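Cellobiose 2-epimerase (Spirochaeta thermophila DSM 6192, PDB 5ZIG) probably catalyses the reversible epimerisation of cellobiose to 4-O-beta-D-glucopyranosyl-D-mannose, and belongs to the N-acylglucosamine 2-epimerase family. Local coordinates at residues A61-T66 with W380-H385. Numbering follows the deposited sequence.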
loop_
_atom_site.group_PDB
_atom_site.type_symbol
_atom_site.label_atom_id
_atom_site.label_comp_id
_atom_site.label_asym_id
_atom_site.label_seq_id
_atom_site.Cartn_x
_atom_site.Cartn_y
_atom_site.Cartn_z
ATOM N N ALA A 61 -1.053 10.406 5.307
ATOM C CA ALA A 61 -0.020 10.262 4.285
ATOM C C ALA A 61 -0.571 9.591 3.027
ATOM O O ALA A 61 -0.178 9.941 1.906
ATOM C CB ALA A 61 1.160 9.472 4.843
ATOM N N ARG A 62 -1.482 8.631 3.190
ATOM C CA ARG A 62 -2.132 8.020 2.027
ATOM C C ARG A 62 -2.896 9.056 1.208
ATOM O O ARG A 62 -2.806 9.065 -0.026
ATOM C CB ARG A 62 -3.046 6.883 2.474
ATOM C CG ARG A 62 -2.253 5.636 2.865
ATOM C CD ARG A 62 -3.133 4.497 3.315
ATOM N NE ARG A 62 -2.354 3.309 3.667
ATOM C CZ ARG A 62 -2.894 2.161 4.082
ATOM N NH1 ARG A 62 -4.214 2.036 4.171
ATOM N NH2 ARG A 62 -2.121 1.126 4.373
ATOM N N HIS A 63 -3.624 9.962 1.876
ATOM C CA HIS A 63 -4.320 11.017 1.143
ATOM C C HIS A 63 -3.339 11.965 0.470
ATOM O O HIS A 63 -3.575 12.405 -0.664
ATOM C CB HIS A 63 -5.261 11.783 2.071
ATOM C CG HIS A 63 -6.465 10.994 2.487
ATOM N ND1 HIS A 63 -7.175 10.197 1.611
ATOM C CD2 HIS A 63 -7.062 10.850 3.695
ATOM C CE1 HIS A 63 -8.171 9.612 2.260
ATOM N NE2 HIS A 63 -8.130 10.003 3.524
ATOM N N LEU A 64 -2.230 12.293 1.149
ATOM C CA LEU A 64 -1.189 13.080 0.493
ATOM C C LEU A 64 -0.678 12.382 -0.766
ATOM O O LEU A 64 -0.549 13.009 -1.825
ATOM C CB LEU A 64 -0.027 13.351 1.449
ATOM C CG LEU A 64 1.069 14.190 0.747
ATOM C CD1 LEU A 64 0.475 15.466 0.141
ATOM C CD2 LEU A 64 2.294 14.534 1.637
ATOM N N TRP A 65 -0.354 11.088 -0.662
ATOM C CA TRP A 65 0.133 10.359 -1.829
ATOM C C TRP A 65 -0.933 10.333 -2.917
ATOM O O TRP A 65 -0.653 10.641 -4.078
ATOM C CB TRP A 65 0.562 8.933 -1.451
ATOM C CG TRP A 65 1.138 8.129 -2.630
ATOM C CD1 TRP A 65 2.459 8.019 -2.986
ATOM C CD2 TRP A 65 0.403 7.327 -3.576
ATOM N NE1 TRP A 65 2.587 7.207 -4.086
ATOM C CE2 TRP A 65 1.342 6.766 -4.466
ATOM C CE3 TRP A 65 -0.953 7.018 -3.741
ATOM C CZ2 TRP A 65 0.967 5.936 -5.525
ATOM C CZ3 TRP A 65 -1.324 6.184 -4.805
ATOM C CH2 TRP A 65 -0.366 5.650 -5.667
ATOM N N THR A 66 -2.179 10.041 -2.543
ATOM C CA THR A 66 -3.231 9.908 -3.547
ATOM C C THR A 66 -3.400 11.194 -4.354
ATOM O O THR A 66 -3.403 11.161 -5.590
ATOM C CB THR A 66 -4.544 9.497 -2.881
ATOM O OG1 THR A 66 -4.476 8.114 -2.507
ATOM C CG2 THR A 66 -5.732 9.709 -3.828
ATOM N N TRP A 380 -7.443 2.882 8.986
ATOM C CA TRP A 380 -7.030 1.744 8.187
ATOM C C TRP A 380 -7.501 1.817 6.741
ATOM O O TRP A 380 -7.015 1.044 5.907
ATOM C CB TRP A 380 -7.533 0.450 8.837
ATOM C CG TRP A 380 -6.760 0.059 10.066
ATOM C CD1 TRP A 380 -5.464 -0.383 10.116
ATOM C CD2 TRP A 380 -7.229 0.079 11.423
ATOM N NE1 TRP A 380 -5.105 -0.646 11.417
ATOM C CE2 TRP A 380 -6.169 -0.372 12.238
ATOM C CE3 TRP A 380 -8.444 0.428 12.027
ATOM C CZ2 TRP A 380 -6.289 -0.482 13.626
ATOM C CZ3 TRP A 380 -8.562 0.313 13.400
ATOM C CH2 TRP A 380 -7.491 -0.135 14.186
ATOM N N LYS A 381 -8.417 2.720 6.403
ATOM C CA LYS A 381 -8.818 2.837 5.015
ATOM C C LYS A 381 -8.810 4.299 4.605
ATOM O O LYS A 381 -9.520 5.130 5.183
ATOM C CB LYS A 381 -10.168 2.176 4.774
ATOM C CG LYS A 381 -10.802 2.477 3.421
ATOM C CD LYS A 381 -12.103 1.704 3.293
ATOM C CE LYS A 381 -12.665 1.789 1.858
ATOM N NZ LYS A 381 -13.462 3.023 1.713
ATOM N N ALA A 382 -7.990 4.601 3.613
ATOM C CA ALA A 382 -7.908 5.923 3.029
ATOM C C ALA A 382 -8.119 5.798 1.524
ATOM O O ALA A 382 -8.857 4.923 1.070
ATOM C CB ALA A 382 -6.559 6.574 3.362
ATOM N N SER A 383 -7.518 6.669 0.768
ATOM C CA SER A 383 -7.686 6.687 -0.651
ATOM C C SER A 383 -6.573 6.084 -1.507
ATOM O O SER A 383 -6.608 6.232 -2.653
ATOM C CB SER A 383 -7.920 8.105 -1.091
ATOM O OG SER A 383 -6.776 8.830 -1.038
ATOM N N TYR A 384 -5.649 5.366 -0.901
ATOM C CA TYR A 384 -4.490 4.815 -1.554
ATOM C C TYR A 384 -4.579 3.493 -2.304
ATOM O O TYR A 384 -4.252 3.456 -3.417
ATOM C CB TYR A 384 -3.310 4.865 -0.585
ATOM C CG TYR A 384 -2.312 3.785 -0.621
ATOM C CD1 TYR A 384 -1.180 3.885 -1.379
ATOM C CD2 TYR A 384 -2.457 2.722 0.170
ATOM C CE1 TYR A 384 -0.233 2.902 -1.357
ATOM C CE2 TYR A 384 -1.523 1.756 0.230
ATOM C CZ TYR A 384 -0.405 1.836 -0.537
ATOM O OH TYR A 384 0.471 0.824 -0.422
ATOM N N HIS A 385 -5.028 2.439 -1.694
ATOM C CA HIS A 385 -5.079 1.154 -2.336
ATOM C C HIS A 385 -5.867 1.172 -3.669
ATOM O O HIS A 385 -5.369 0.751 -4.680
ATOM C CB HIS A 385 -5.605 0.110 -1.366
ATOM C CG HIS A 385 -4.590 -0.443 -0.406
ATOM N ND1 HIS A 385 -3.605 -1.315 -0.772
ATOM C CD2 HIS A 385 -4.457 -0.284 0.923
ATOM C CE1 HIS A 385 -2.900 -1.656 0.278
ATOM N NE2 HIS A 385 -3.404 -1.056 1.321
HETATM O O HOH W 1 -6.042 3.014 1.582
HETATM O O HOH W 2 -4.495 -1.335 4.441
#
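Ser383 OG is gripped from two sides by helix 57-73, a compact example of how an (alpha/alpha)6 barrel, the fold of the N-acylglucosamine 2-epimerase family, closes on itself: the start of its last helix, 384-402, meets a helix more than 300 residues earlier. His63 ND1 lies 3.0 Å from Ser383 OG in a hydrogen bond whose direction is open, and Thr66 OG1 approaches the same oxygen to 2.8 Å in a weak one. Arg62 O, 3.1 Å from Thr66 OG1, and Ser383 O, 2.8 Å from it, are also near; the single hydroxyl proton cannot serve them all, and its choice is open. Ser383 OG stands between its backbone N and carbonyl carbon, facing both partners. The methyl of Ala382 sits over one face of the imidazole of His63 in a CH-pi contact, while the serine stays at the ring edge; Phe41 stacks on this histidine as well.

Tyr384 lies between Trp65 and Arg62. Its edge is directed at the face of Trp65 in a T-shaped pair with planes at 84°, and its hydroxyl is hydrogen-bonded to Glu199. Arg62, extended from CG to NE, passes obliquely across the tyrosine, its CB and CG against Tyr384 CB. Tyr384 CD2 and CE2 lie over one guanidinium face near its rim, the planes 29° apart, with Arg62 NE 3.5 Å from Tyr384 CD2. Tyr384 CE2 also sits over the centre of the His385 imidazole, which is bound through ND1 to Glu320 and turned at 83° to the guanidinium. Two waters complete the contact: one accepts from Ala382 N at 3.2 Å and weakly from Arg62 NH1 and His385 N, and a second weakly links Arg62 NH1 to His385 NE2, 3.3 Å from that nitrogen.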